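Local atomic coordinates of dihydrolipoyl dehydrogenase (Elizabethkingia anophelis NUHP1, PDB entry 6UZI), a protein that probably catalyses the NAD+-dependent reoxidation of dihydrolipoyl groups carried on lysines of partner proteins, with one FAD bound per subunit. Residues Thr37-Leu46 with Met111-Val122; Glu180-Gly191 with Val270-Val279. All coordinates share one frame; numbering follows the deposited sequence.

Contact 1: residues Thr37-Leu46 with Met111-Val122; sequences TVIIEKYSTL and MDKNKITVLQGV. With FAD (flavin-adenine dinucleotide), chain E.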
loop_
_atom_site.group_PDB
_atom_site.type_symbol
_atom_site.label_atom_id
_atom_site.label_comp_id
_atom_site.label_asym_id
_atom_site.label_seq_id
_atom_site.Cartn_x
_atom_site.Cartn_y
_atom_site.Cartn_z
ATOM N N THR A 37 35.920 -7.544 -2.856
ATOM C CA THR A 37 35.157 -7.561 -1.617
ATOM C C THR A 37 34.948 -8.980 -1.104
ATOM O O THR A 37 34.698 -9.911 -1.878
ATOM C CB THR A 37 33.807 -6.878 -1.823
ATOM O OG1 THR A 37 34.016 -5.621 -2.471
ATOM C CG2 THR A 37 33.125 -6.633 -0.491
ATOM N N VAL A 38 35.034 -9.136 0.208
ATOM C CA VAL A 38 34.756 -10.403 0.865
ATOM C C VAL A 38 33.770 -10.143 1.996
ATOM O O VAL A 38 33.797 -9.079 2.628
ATOM C CB VAL A 38 36.047 -11.073 1.392
ATOM C CG1 VAL A 38 36.767 -10.163 2.375
ATOM C CG2 VAL A 38 35.735 -12.420 2.027
ATOM N N ILE A 39 32.874 -11.096 2.222
ATOM C CA ILE A 39 31.902 -11.016 3.302
ATOM C C ILE A 39 32.025 -12.288 4.130
ATOM O O ILE A 39 32.203 -13.385 3.586
ATOM C CB ILE A 39 30.464 -10.812 2.775
ATOM C CG1 ILE A 39 29.499 -10.574 3.932
ATOM C CG2 ILE A 39 30.010 -11.994 1.923
ATOM C CD1 ILE A 39 28.107 -10.123 3.489
ATOM N N ILE A 40 31.959 -12.135 5.449
ATOM C CA ILE A 40 32.177 -13.228 6.385
ATOM C C ILE A 40 30.912 -13.401 7.216
ATOM O O ILE A 40 30.365 -12.419 7.729
ATOM C CB ILE A 40 33.401 -12.952 7.277
ATOM C CG1 ILE A 40 34.645 -12.749 6.409
ATOM C CG2 ILE A 40 33.631 -14.098 8.257
ATOM C CD1 ILE A 40 35.765 -12.027 7.097
ATOM N N GLU A 41 30.446 -14.646 7.339
ATOM C CA GLU A 41 29.258 -14.977 8.119
ATOM C C GLU A 41 29.480 -16.241 8.935
ATOM O O GLU A 41 29.900 -17.268 8.392
ATOM C CB GLU A 41 28.032 -15.165 7.227
ATOM C CG GLU A 41 26.815 -15.658 7.997
ATOM C CD GLU A 41 26.482 -14.783 9.198
ATOM O OE1 GLU A 41 26.160 -13.585 9.015
ATOM O OE2 GLU A 41 26.555 -15.300 10.330
ATOM N N LYS A 42 29.182 -16.158 10.238
ATOM C CA LYS A 42 29.308 -17.297 11.148
ATOM C C LYS A 42 28.142 -18.272 11.025
ATOM O O LYS A 42 28.310 -19.468 11.290
ATOM C CB LYS A 42 29.400 -16.799 12.591
ATOM C CG LYS A 42 28.276 -15.841 12.959
ATOM C CD LYS A 42 28.011 -15.802 14.443
ATOM C CE LYS A 42 29.197 -15.243 15.175
ATOM N NZ LYS A 42 28.933 -15.132 16.633
ATOM N N TYR A 43 26.969 -17.782 10.628
ATOM C CA TYR A 43 25.790 -18.617 10.459
ATOM C C TYR A 43 25.955 -19.538 9.255
ATOM O O TYR A 43 26.779 -19.309 8.366
ATOM C CB TYR A 43 24.543 -17.747 10.283
ATOM C CG TYR A 43 23.240 -18.386 10.710
ATOM C CD1 TYR A 43 22.274 -18.721 9.763
ATOM C CD2 TYR A 43 22.971 -18.663 12.043
ATOM C CE1 TYR A 43 21.077 -19.308 10.126
ATOM C CE2 TYR A 43 21.768 -19.257 12.422
ATOM C CZ TYR A 43 20.825 -19.576 11.455
ATOM O OH TYR A 43 19.630 -20.166 11.813
ATOM N N SER A 44 25.157 -20.608 9.246
ATOM C CA SER A 44 25.210 -21.556 8.139
ATOM C C SER A 44 24.762 -20.906 6.838
ATOM O O SER A 44 25.217 -21.296 5.756
ATOM C CB SER A 44 24.353 -22.782 8.448
ATOM O OG SER A 44 22.990 -22.420 8.588
ATOM N N THR A 45 23.864 -19.928 6.918
ATOM C CA THR A 45 23.365 -19.243 5.740
ATOM C C THR A 45 23.523 -17.735 5.899
ATOM O O THR A 45 23.706 -17.213 7.002
ATOM C CB THR A 45 21.894 -19.590 5.489
ATOM O OG1 THR A 45 21.115 -19.191 6.619
ATOM C CG2 THR A 45 21.731 -21.088 5.278
ATOM N N LEU A 46 23.431 -17.034 4.774
ATOM C CA LEU A 46 23.555 -15.586 4.743
ATOM C C LEU A 46 22.185 -14.954 4.977
ATOM O O LEU A 46 21.148 -15.594 4.794
ATOM C CB LEU A 46 24.134 -15.137 3.400
ATOM C CG LEU A 46 25.457 -15.795 2.993
ATOM C CD1 LEU A 46 25.970 -15.231 1.666
ATOM C CD2 LEU A 46 26.503 -15.675 4.097
ATOM N N MET A 111 25.413 -12.714 -4.244
ATOM C CA MET A 111 26.839 -12.733 -3.947
ATOM C C MET A 111 27.635 -13.235 -5.142
ATOM O O MET A 111 28.658 -12.639 -5.503
ATOM C CB MET A 111 27.106 -13.592 -2.708
ATOM C CG MET A 111 26.370 -13.139 -1.455
ATOM S SD MET A 111 26.944 -11.558 -0.807
ATOM C CE MET A 111 25.677 -10.417 -1.357
ATOM N N ASP A 112 27.167 -14.314 -5.788
ATOM C CA ASP A 112 27.886 -14.852 -6.941
ATOM C C ASP A 112 27.850 -13.883 -8.105
ATOM O O ASP A 112 28.855 -13.700 -8.800
ATOM C CB ASP A 112 27.283 -16.185 -7.392
ATOM C CG ASP A 112 27.446 -17.284 -6.367
ATOM O OD1 ASP A 112 26.800 -18.337 -6.537
ATOM O OD2 ASP A 112 28.173 -17.087 -5.369
ATOM N N LYS A 113 26.697 -13.246 -8.325
ATOM C CA LYS A 113 26.562 -12.333 -9.452
ATOM C C LYS A 113 27.515 -11.150 -9.319
ATOM O O LYS A 113 28.115 -10.714 -10.309
ATOM C CB LYS A 113 25.108 -11.885 -9.580
ATOM C CG LYS A 113 24.814 -11.116 -10.831
ATOM C CD LYS A 113 23.523 -10.333 -10.712
ATOM C CE LYS A 113 23.747 -8.871 -11.049
ATOM N NZ LYS A 113 22.509 -8.247 -11.579
ATOM N N ASN A 114 27.695 -10.640 -8.102
ATOM C CA ASN A 114 28.570 -9.504 -7.858
ATOM C C ASN A 114 30.015 -9.913 -7.604
ATOM O O ASN A 114 30.847 -9.043 -7.315
ATOM C CB ASN A 114 28.052 -8.682 -6.678
ATOM C CG ASN A 114 26.762 -7.957 -6.994
ATOM O OD1 ASN A 114 26.781 -6.810 -7.422
ATOM N ND2 ASN A 114 25.635 -8.616 -6.763
ATOM N N LYS A 115 30.332 -11.203 -7.747
ATOM C CA LYS A 115 31.698 -11.723 -7.612
ATOM C C LYS A 115 32.266 -11.438 -6.223
ATOM O O LYS A 115 33.448 -11.113 -6.066
ATOM C CB LYS A 115 32.613 -11.159 -8.704
ATOM C CG LYS A 115 32.159 -11.495 -10.118
ATOM C CD LYS A 115 32.170 -12.998 -10.339
ATOM C CE LYS A 115 31.517 -13.389 -11.650
ATOM N NZ LYS A 115 30.081 -13.733 -11.470
ATOM N N ILE A 116 31.422 -11.594 -5.204
ATOM C CA ILE A 116 31.833 -11.408 -3.821
ATOM C C ILE A 116 32.252 -12.753 -3.254
ATOM O O ILE A 116 31.511 -13.739 -3.352
ATOM C CB ILE A 116 30.699 -10.801 -2.981
ATOM C CG1 ILE A 116 30.369 -9.383 -3.441
ATOM C CG2 ILE A 116 31.077 -10.803 -1.508
ATOM C CD1 ILE A 116 28.974 -8.941 -3.069
ATOM N N THR A 117 33.418 -12.793 -2.624
ATOM C CA THR A 117 33.845 -14.015 -1.965
ATOM C C THR A 117 33.063 -14.171 -0.672
ATOM O O THR A 117 32.976 -13.236 0.129
ATOM C CB THR A 117 35.342 -13.986 -1.672
ATOM O OG1 THR A 117 36.053 -13.600 -2.854
ATOM C CG2 THR A 117 35.810 -15.350 -1.224
ATOM N N VAL A 118 32.494 -15.349 -0.466
ATOM C CA VAL A 118 31.710 -15.627 0.725
ATOM C C VAL A 118 32.475 -16.647 1.549
ATOM O O VAL A 118 32.770 -17.751 1.076
ATOM C CB VAL A 118 30.301 -16.126 0.381
ATOM C CG1 VAL A 118 29.538 -16.453 1.654
ATOM C CG2 VAL A 118 29.563 -15.076 -0.418
ATOM N N LEU A 119 32.794 -16.274 2.784
ATOM C CA LEU A 119 33.492 -17.140 3.717
ATOM C C LEU A 119 32.567 -17.426 4.882
ATOM O O LEU A 119 31.964 -16.502 5.439
ATOM C CB LEU A 119 34.787 -16.494 4.217
ATOM C CG LEU A 119 35.877 -16.200 3.186
ATOM C CD1 LEU A 119 37.082 -15.563 3.840
ATOM C CD2 LEU A 119 36.277 -17.485 2.486
ATOM N N GLN A 120 32.453 -18.702 5.241
ATOM C CA GLN A 120 31.675 -19.112 6.400
ATOM C C GLN A 120 32.601 -19.232 7.598
ATOM O O GLN A 120 33.620 -19.928 7.537
ATOM C CB GLN A 120 30.977 -20.448 6.155
ATOM C CG GLN A 120 30.429 -21.064 7.436
ATOM C CD GLN A 120 29.442 -22.189 7.185
ATOM O OE1 GLN A 120 29.096 -22.486 6.039
ATOM N NE2 GLN A 120 28.990 -22.831 8.262
ATOM N N GLY A 121 32.256 -18.555 8.672
ATOM C CA GLY A 121 33.045 -18.632 9.884
ATOM C C GLY A 121 32.927 -17.363 10.700
ATOM O O GLY A 121 32.288 -16.389 10.306
ATOM N N VAL A 122 33.547 -17.410 11.873
ATOM C CA VAL A 122 33.597 -16.271 12.779
ATOM C C VAL A 122 34.788 -15.405 12.400
ATOM O O VAL A 122 35.923 -15.889 12.322
ATOM C CB VAL A 122 33.681 -16.730 14.243
ATOM C CG1 VAL A 122 33.990 -15.555 15.158
ATOM C CG2 VAL A 122 32.380 -17.382 14.651
HETATM P PA FAD E . 22.114 -8.490 11.630
HETATM O O1A FAD E . 20.941 -8.718 10.753
HETATM O O2A FAD E . 21.640 -8.448 13.086
HETATM O O5B FAD E . 23.089 -9.749 11.512
HETATM C C5B FAD E . 24.500 -9.492 11.427
HETATM C C4B FAD E . 25.192 -10.797 11.129
HETATM O O4B FAD E . 26.543 -10.755 11.621
HETATM C C3B FAD E . 24.551 -12.057 11.731
HETATM O O3B FAD E . 24.112 -12.899 10.674
HETATM C C2B FAD E . 25.698 -12.728 12.509
HETATM O O2B FAD E . 25.701 -14.145 12.362
HETATM C C1B FAD E . 26.932 -12.081 11.885
HETATM N N9A FAD E . 28.102 -12.026 12.747
HETATM C C8A FAD E . 28.186 -11.457 13.992
HETATM N N7A FAD E . 29.384 -11.497 14.519
HETATM C C5A FAD E . 30.149 -12.143 13.555
HETATM C C6A FAD E . 31.508 -12.493 13.502
HETATM N N6A FAD E . 32.393 -12.194 14.457
HETATM N N1A FAD E . 31.945 -13.145 12.401
HETATM C C2A FAD E . 31.072 -13.416 11.426
HETATM N N3A FAD E . 29.768 -13.128 11.361
HETATM C C4A FAD E . 29.364 -12.483 12.464
HETATM N N1 FAD E . 13.649 -4.652 11.280
HETATM C C2 FAD E . 12.914 -4.003 10.345
HETATM O O2 FAD E . 13.366 -3.035 9.735
HETATM N N3 FAD E . 11.634 -4.440 10.050
HETATM C C4 FAD E . 10.990 -5.519 10.629
HETATM O O4 FAD E . 9.852 -5.826 10.281
HETATM C C4X FAD E . 11.778 -6.204 11.617
HETATM N N5 FAD E . 11.267 -7.254 12.192
HETATM C C5X FAD E . 12.060 -7.941 13.100
HETATM C C6 FAD E . 11.552 -9.101 13.682
HETATM C C7 FAD E . 12.326 -9.867 14.547
HETATM C C7M FAD E . 11.747 -11.124 15.140
HETATM C C8 FAD E . 13.640 -9.462 14.843
HETATM C C8M FAD E . 14.529 -10.301 15.726
HETATM C C9 FAD E . 14.142 -8.293 14.282
HETATM C C9A FAD E . 13.368 -7.534 13.411
HETATM N N10 FAD E . 13.872 -6.381 12.781
HETATM C C10 FAD E . 13.104 -5.698 11.876
HETATM C "C1'" FAD E . 15.235 -5.913 13.054
HETATM C "C2'" FAD E . 16.222 -6.351 11.980
HETATM O "O2'" FAD E . 16.451 -7.760 12.041
HETATM C "C3'" FAD E . 17.545 -5.592 12.094
HETATM O "O3'" FAD E . 17.289 -4.211 12.312
HETATM C "C4'" FAD E . 18.426 -5.751 10.855
HETATM O "O4'" FAD E . 18.572 -7.147 10.590
HETATM C "C5'" FAD E . 19.772 -5.072 10.988
HETATM O "O5'" FAD E . 20.738 -6.063 10.592
HETATM P P FAD E . 22.340 -5.807 10.457
HETATM O O1P FAD E . 22.882 -5.890 9.077
HETATM O O2P FAD E . 22.826 -4.568 11.180
HETATM O O3P FAD E . 22.794 -7.076 11.319
HETATM O O HOH W 1 36.248 -11.160 -4.044
HETATM O O HOH W 2 34.471 -8.489 -5.730
#

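Contact 2: residues Glu180-Gly191 with Val270-Val279; sequences EVPKHLIVIGGG and VEGDYCLVSV. With EDO (1,2-ethanediol), chain H.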
loop_
_atom_site.group_PDB
_atom_site.type_symbol
_atom_site.label_atom_id
_atom_site.label_comp_id
_atom_site.label_asym_id
_atom_site.label_seq_id
_atom_site.Cartn_x
_atom_site.Cartn_y
_atom_site.Cartn_z
ATOM N N GLU A 180 2.978 -25.731 18.676
ATOM C CA GLU A 180 1.563 -25.669 19.023
ATOM C C GLU A 180 1.161 -24.216 19.222
ATOM O O GLU A 180 2.003 -23.348 19.480
ATOM C CB GLU A 180 1.246 -26.487 20.283
ATOM C CG GLU A 180 1.951 -26.001 21.540
ATOM C CD GLU A 180 1.542 -26.775 22.784
ATOM O OE1 GLU A 180 0.656 -27.651 22.681
ATOM O OE2 GLU A 180 2.125 -26.524 23.862
ATOM N N VAL A 181 -0.131 -23.952 19.053
ATOM C CA VAL A 181 -0.674 -22.624 19.330
ATOM C C VAL A 181 -0.819 -22.480 20.841
ATOM O O VAL A 181 -1.508 -23.296 21.469
ATOM C CB VAL A 181 -2.026 -22.401 18.641
ATOM C CG1 VAL A 181 -2.656 -21.105 19.150
ATOM C CG2 VAL A 181 -1.858 -22.377 17.123
ATOM N N PRO A 182 -0.168 -21.503 21.467
ATOM C CA PRO A 182 -0.234 -21.391 22.932
ATOM C C PRO A 182 -1.658 -21.193 23.424
ATOM O O PRO A 182 -2.476 -20.537 22.775
ATOM C CB PRO A 182 0.628 -20.160 23.232
ATOM C CG PRO A 182 1.538 -20.047 22.061
ATOM C CD PRO A 182 0.727 -20.497 20.878
ATOM N N LYS A 183 -1.954 -21.766 24.592
ATOM C CA LYS A 183 -3.233 -21.477 25.227
ATOM C C LYS A 183 -3.237 -20.067 25.801
ATOM O O LYS A 183 -4.176 -19.297 25.573
ATOM C CB LYS A 183 -3.536 -22.514 26.303
ATOM C CG LYS A 183 -3.652 -23.916 25.749
ATOM C CD LYS A 183 -4.141 -24.922 26.790
ATOM C CE LYS A 183 -3.120 -25.173 27.885
ATOM N NZ LYS A 183 -3.459 -26.411 28.640
ATOM N N HIS A 184 -2.166 -19.692 26.498
ATOM C CA HIS A 184 -2.031 -18.341 27.032
ATOM C C HIS A 184 -0.578 -17.911 26.876
ATOM O O HIS A 184 0.298 -18.399 27.596
ATOM C CB HIS A 184 -2.465 -18.283 28.496
ATOM C CG HIS A 184 -2.490 -16.897 29.060
ATOM N ND1 HIS A 184 -2.808 -16.631 30.375
ATOM C CD2 HIS A 184 -2.260 -15.695 28.481
ATOM C CE1 HIS A 184 -2.766 -15.328 30.584
ATOM N NE2 HIS A 184 -2.434 -14.737 29.451
ATOM N N LEU A 185 -0.324 -16.992 25.947
ATOM C CA LEU A 185 1.017 -16.475 25.705
ATOM C C LEU A 185 1.199 -15.191 26.503
ATOM O O LEU A 185 0.408 -14.252 26.369
ATOM C CB LEU A 185 1.250 -16.206 24.219
ATOM C CG LEU A 185 2.581 -15.539 23.838
ATOM C CD1 LEU A 185 3.753 -16.468 24.138
ATOM C CD2 LEU A 185 2.600 -15.098 22.379
ATOM N N ILE A 186 2.228 -15.159 27.345
ATOM C CA ILE A 186 2.608 -13.961 28.083
ATOM C C ILE A 186 3.765 -13.295 27.350
ATOM O O ILE A 186 4.721 -13.967 26.952
ATOM C CB ILE A 186 2.994 -14.291 29.535
ATOM C CG1 ILE A 186 1.858 -15.017 30.246
ATOM C CG2 ILE A 186 3.307 -13.013 30.315
ATOM C CD1 ILE A 186 2.244 -15.488 31.624
ATOM N N VAL A 187 3.671 -11.985 27.138
ATOM C CA VAL A 187 4.743 -11.217 26.519
ATOM C C VAL A 187 5.314 -10.287 27.585
ATOM O O VAL A 187 4.582 -9.485 28.177
ATOM C CB VAL A 187 4.253 -10.427 25.293
ATOM C CG1 VAL A 187 5.384 -9.599 24.708
ATOM C CG2 VAL A 187 3.693 -11.358 24.251
ATOM N N ILE A 188 6.609 -10.437 27.862
ATOM C CA ILE A 188 7.350 -9.613 28.819
ATOM C C ILE A 188 8.116 -8.547 28.048
ATOM O O ILE A 188 8.959 -8.878 27.205
ATOM C CB ILE A 188 8.325 -10.447 29.668
ATOM C CG1 ILE A 188 7.646 -11.650 30.334
ATOM C CG2 ILE A 188 8.991 -9.566 30.710
ATOM C CD1 ILE A 188 6.522 -11.282 31.246
ATOM N N GLY A 189 7.807 -7.280 28.282
ATOM C CA GLY A 189 8.614 -6.319 27.557
ATOM C C GLY A 189 7.841 -5.607 26.460
ATOM O O GLY A 189 6.890 -6.146 25.879
ATOM N N GLY A 190 8.209 -4.352 26.217
ATOM C CA GLY A 190 7.505 -3.579 25.214
ATOM C C GLY A 190 8.129 -3.481 23.832
ATOM O O GLY A 190 7.855 -2.519 23.108
ATOM N N GLY A 191 8.899 -4.479 23.405
ATOM C CA GLY A 191 9.465 -4.422 22.075
ATOM C C GLY A 191 8.408 -4.666 21.014
ATOM O O GLY A 191 7.384 -5.308 21.254
ATOM N N VAL A 270 0.827 -13.485 36.792
ATOM C CA VAL A 270 0.281 -13.900 35.501
ATOM C C VAL A 270 0.821 -15.286 35.174
ATOM O O VAL A 270 2.030 -15.524 35.258
ATOM C CB VAL A 270 0.624 -12.917 34.361
ATOM C CG1 VAL A 270 -0.202 -13.242 33.137
ATOM C CG2 VAL A 270 0.385 -11.485 34.772
ATOM N N GLU A 271 -0.068 -16.186 34.776
ATOM C CA GLU A 271 0.299 -17.552 34.444
ATOM C C GLU A 271 -0.079 -17.835 33.000
ATOM O O GLU A 271 -1.159 -17.454 32.543
ATOM C CB GLU A 271 -0.396 -18.552 35.378
ATOM C CG GLU A 271 0.272 -18.699 36.742
ATOM C CD GLU A 271 -0.346 -19.804 37.578
ATOM O OE1 GLU A 271 -1.577 -19.995 37.492
ATOM O OE2 GLU A 271 0.396 -20.471 38.333
ATOM N N GLY A 272 0.826 -18.490 32.282
ATOM C CA GLY A 272 0.567 -18.941 30.932
ATOM C C GLY A 272 1.336 -20.219 30.678
ATOM O O GLY A 272 2.070 -20.708 31.540
ATOM N N ASP A 273 1.129 -20.785 29.492
ATOM C CA ASP A 273 1.881 -21.959 29.081
ATOM C C ASP A 273 3.058 -21.613 28.173
ATOM O O ASP A 273 3.853 -22.506 27.850
ATOM C CB ASP A 273 0.955 -22.970 28.399
ATOM C CG ASP A 273 0.270 -22.401 27.180
ATOM O OD1 ASP A 273 -0.079 -23.188 26.275
ATOM O OD2 ASP A 273 0.092 -21.166 27.127
ATOM N N TYR A 274 3.172 -20.355 27.742
ATOM C CA TYR A 274 4.322 -19.877 26.985
ATOM C C TYR A 274 4.605 -18.434 27.375
ATOM O O TYR A 274 3.676 -17.636 27.530
ATOM C CB TYR A 274 4.093 -19.966 25.471
ATOM C CG TYR A 274 4.202 -21.360 24.930
ATOM C CD1 TYR A 274 5.437 -21.895 24.581
ATOM C CD2 TYR A 274 3.076 -22.154 24.782
ATOM C CE1 TYR A 274 5.549 -23.195 24.094
ATOM C CE2 TYR A 274 3.178 -23.451 24.296
ATOM C CZ TYR A 274 4.415 -23.964 23.955
ATOM O OH TYR A 274 4.517 -25.249 23.476
ATOM N N CYS A 275 5.886 -18.098 27.518
ATOM C CA CYS A 275 6.305 -16.740 27.852
ATOM C C CYS A 275 7.381 -16.268 26.885
ATOM O O CYS A 275 8.458 -16.871 26.803
ATOM C CB CYS A 275 6.814 -16.653 29.289
ATOM S SG CYS A 275 7.403 -14.991 29.660
ATOM N N LEU A 276 7.097 -15.176 26.175
ATOM C CA LEU A 276 7.999 -14.573 25.197
ATOM C C LEU A 276 8.591 -13.288 25.770
ATOM O O LEU A 276 7.852 -12.372 26.151
ATOM C CB LEU A 276 7.261 -14.296 23.886
ATOM C CG LEU A 276 7.852 -13.341 22.844
ATOM C CD1 LEU A 276 9.151 -13.853 22.251
ATOM C CD2 LEU A 276 6.822 -13.111 21.746
ATOM N N VAL A 277 9.914 -13.218 25.806
ATOM C CA VAL A 277 10.647 -12.069 26.332
ATOM C C VAL A 277 11.052 -11.162 25.170
ATOM O O VAL A 277 11.907 -11.518 24.351
ATOM C CB VAL A 277 11.871 -12.516 27.135
ATOM C CG1 VAL A 277 12.555 -11.314 27.740
ATOM C CG2 VAL A 277 11.461 -13.521 28.190
ATOM N N SER A 278 10.437 -9.983 25.091
ATOM C CA SER A 278 10.699 -9.010 24.037
ATOM C C SER A 278 11.025 -7.672 24.695
ATOM O O SER A 278 10.206 -6.754 24.715
ATOM C CB SER A 278 9.507 -8.887 23.091
ATOM O OG SER A 278 9.187 -10.143 22.529
ATOM N N VAL A 279 12.217 -7.581 25.273
ATOM C CA VAL A 279 12.635 -6.396 26.007
ATOM C C VAL A 279 13.638 -5.564 25.227
ATOM O O VAL A 279 14.343 -4.745 25.820
ATOM C CB VAL A 279 13.190 -6.752 27.396
ATOM C CG1 VAL A 279 12.075 -7.263 28.290
ATOM C CG2 VAL A 279 14.309 -7.781 27.274
HETATM C C1 EDO H . 10.968 -2.275 29.188
HETATM O O1 EDO H . 11.061 -3.036 30.392
HETATM C C2 EDO H . 11.506 -3.109 28.032
HETATM O O2 EDO H . 10.441 -3.416 27.128
#

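Contact 1: residues Thr37-Leu46 with Met111-Val122
Thr37 starts the pairing: its O accepts Thr117 N at 3.2 Å, and a water that donates to the same oxygen also meets Thr117 OG1. Next comes Val38, whose CG2 lies 3.9 Å from Leu119 CD1, on the face shared with Ile40 and Thr117. Ile39 bonds on both sides of its partner Val118, N to Thr117 O at 3.0 Å and O from Leu119 N at 3.1 Å, the usual parallel pattern. Its side chain points to the other face, where CG2 sits 3.8 Å from Ile116 CG2 and also touches Val118 CG2 and Met111 SD. Ile40 lays CG2 against Gly121 O, and Glu41 N continues the ladder to Leu119 O. At Glu41 the ladder ends with Gly121 N, which reaches Glu41 O from above the carbonyl plane. The Glu41 carboxylate faces the FAD ribose: OE1 accepts FAD O3B at 2.7 Å and OE2 faces O2B, at a modelled distance too short to read closely, while Tyr43 N meets the anti lone pair of OE2 and Ser19 OG bonds OE1. A bend at chi2 (53°) turns the carboxylate to the sugar. Lys42 puts CB 3.7 Å from Val122 CG2 and then leads off beside the adenine, its chain bent at chi3. After the turn, Leu46 comes back over the Ile39 face, CD1 meeting Val118 CG1 tip to tip at 3.8 Å and also touching Met111 CG. Strand 117-120 is an edge strand of this parallel sheet within the chain; on the far side of 37-41 lies 14-17, bonded to Val38 and Ile40. Helix 21-32 covers the Ile39 side, helix 89-113 packs on Leu46, and Phe12 of strand 10-12 rests on Val38 and Thr117.

Contact 2: residues Glu180-Gly191 with Val270-Val279
Asp273 grips the start of strand 184-188 with both carboxylate oxygens, OD1 taking Lys183 N at 2.9 Å and OD2 taking His184 N at 2.8 Å, both on the syn side, His184 N well out of the carboxylate plane. A chi1 of 59°, with CG between the backbone N and the carbonyl carbon, brings the carboxylate to these two amides. From there the packing is close. Parallel strand bonds run from Ile186 N to Tyr274 O, Leu276 N to Ile186 O (2.8 Å), Ile188 N to Leu276 O and Ser278 N to Ile188 O. On one face, Leu185 CD1 lies 3.8 Å from Tyr274 CB and also reaches Leu276 CB. Pro182 crosses the tyrosine at about a right angle, CB nearest CD2, and Arg168 makes a cation-pi contact with the Tyr274 ring. On the other face, Ile186 slides past Val270 in the opposite direction, CD1 3.6 Å from Val270 CG1, its end over the backbone of Gly272; next to it Ile188 CG1 meets Cys275 SG. Val258 of strand 255-261 covers both isoleucines. The solvent side is looser. Lys183 leads its chain away, Glu271 points off, and partly exposed Glu180 turns its end back, CG and carboxylate both at the phenol, OE2 accepting Tyr274 OH at 2.7 Å at the ring edge, the two planes 83° apart. The glycine turn is partly exposed too: Gly190 N bonds an ethanediol, probably from the crystallisation liquor. Beside it Gly191 N donates to Ser278 O at 2.9 Å, while Val279 CG1 lies 3.7 Å from Gly189 CA. Strand 184-188, the glycine turn and the helix entered after Gly191 form the strand-turn-helix of a Rossmann fold, with Gly189, Gly190 and Gly191 predicted to bind NAD(+).

In the fold
Contacts 1 and 2 lie in two separate five-stranded parallel sheets, their centres 35 Å apart and their nearest atoms about 16 Å apart, without touching. Contact 1 lies at the adenosine end of FAD, and contact 2 frames the predicted NAD(+) turn, the Ser278 side chain being about 8 Å from FAD. Both sheets are of Rossmann type, but contact 1 holds the strand ending in the acid, contact 2 the strand that leads into the glycine turn. Glu41 ends the strand that follows the helix holding Gly23, the last glycine of the FAD-binding GxGxxG pattern; its counterpart is probably Glu212, close to Gly190. This pairing of two dinucleotide-binding units is characteristic of the pyridine nucleotide-disulfide oxidoreductases.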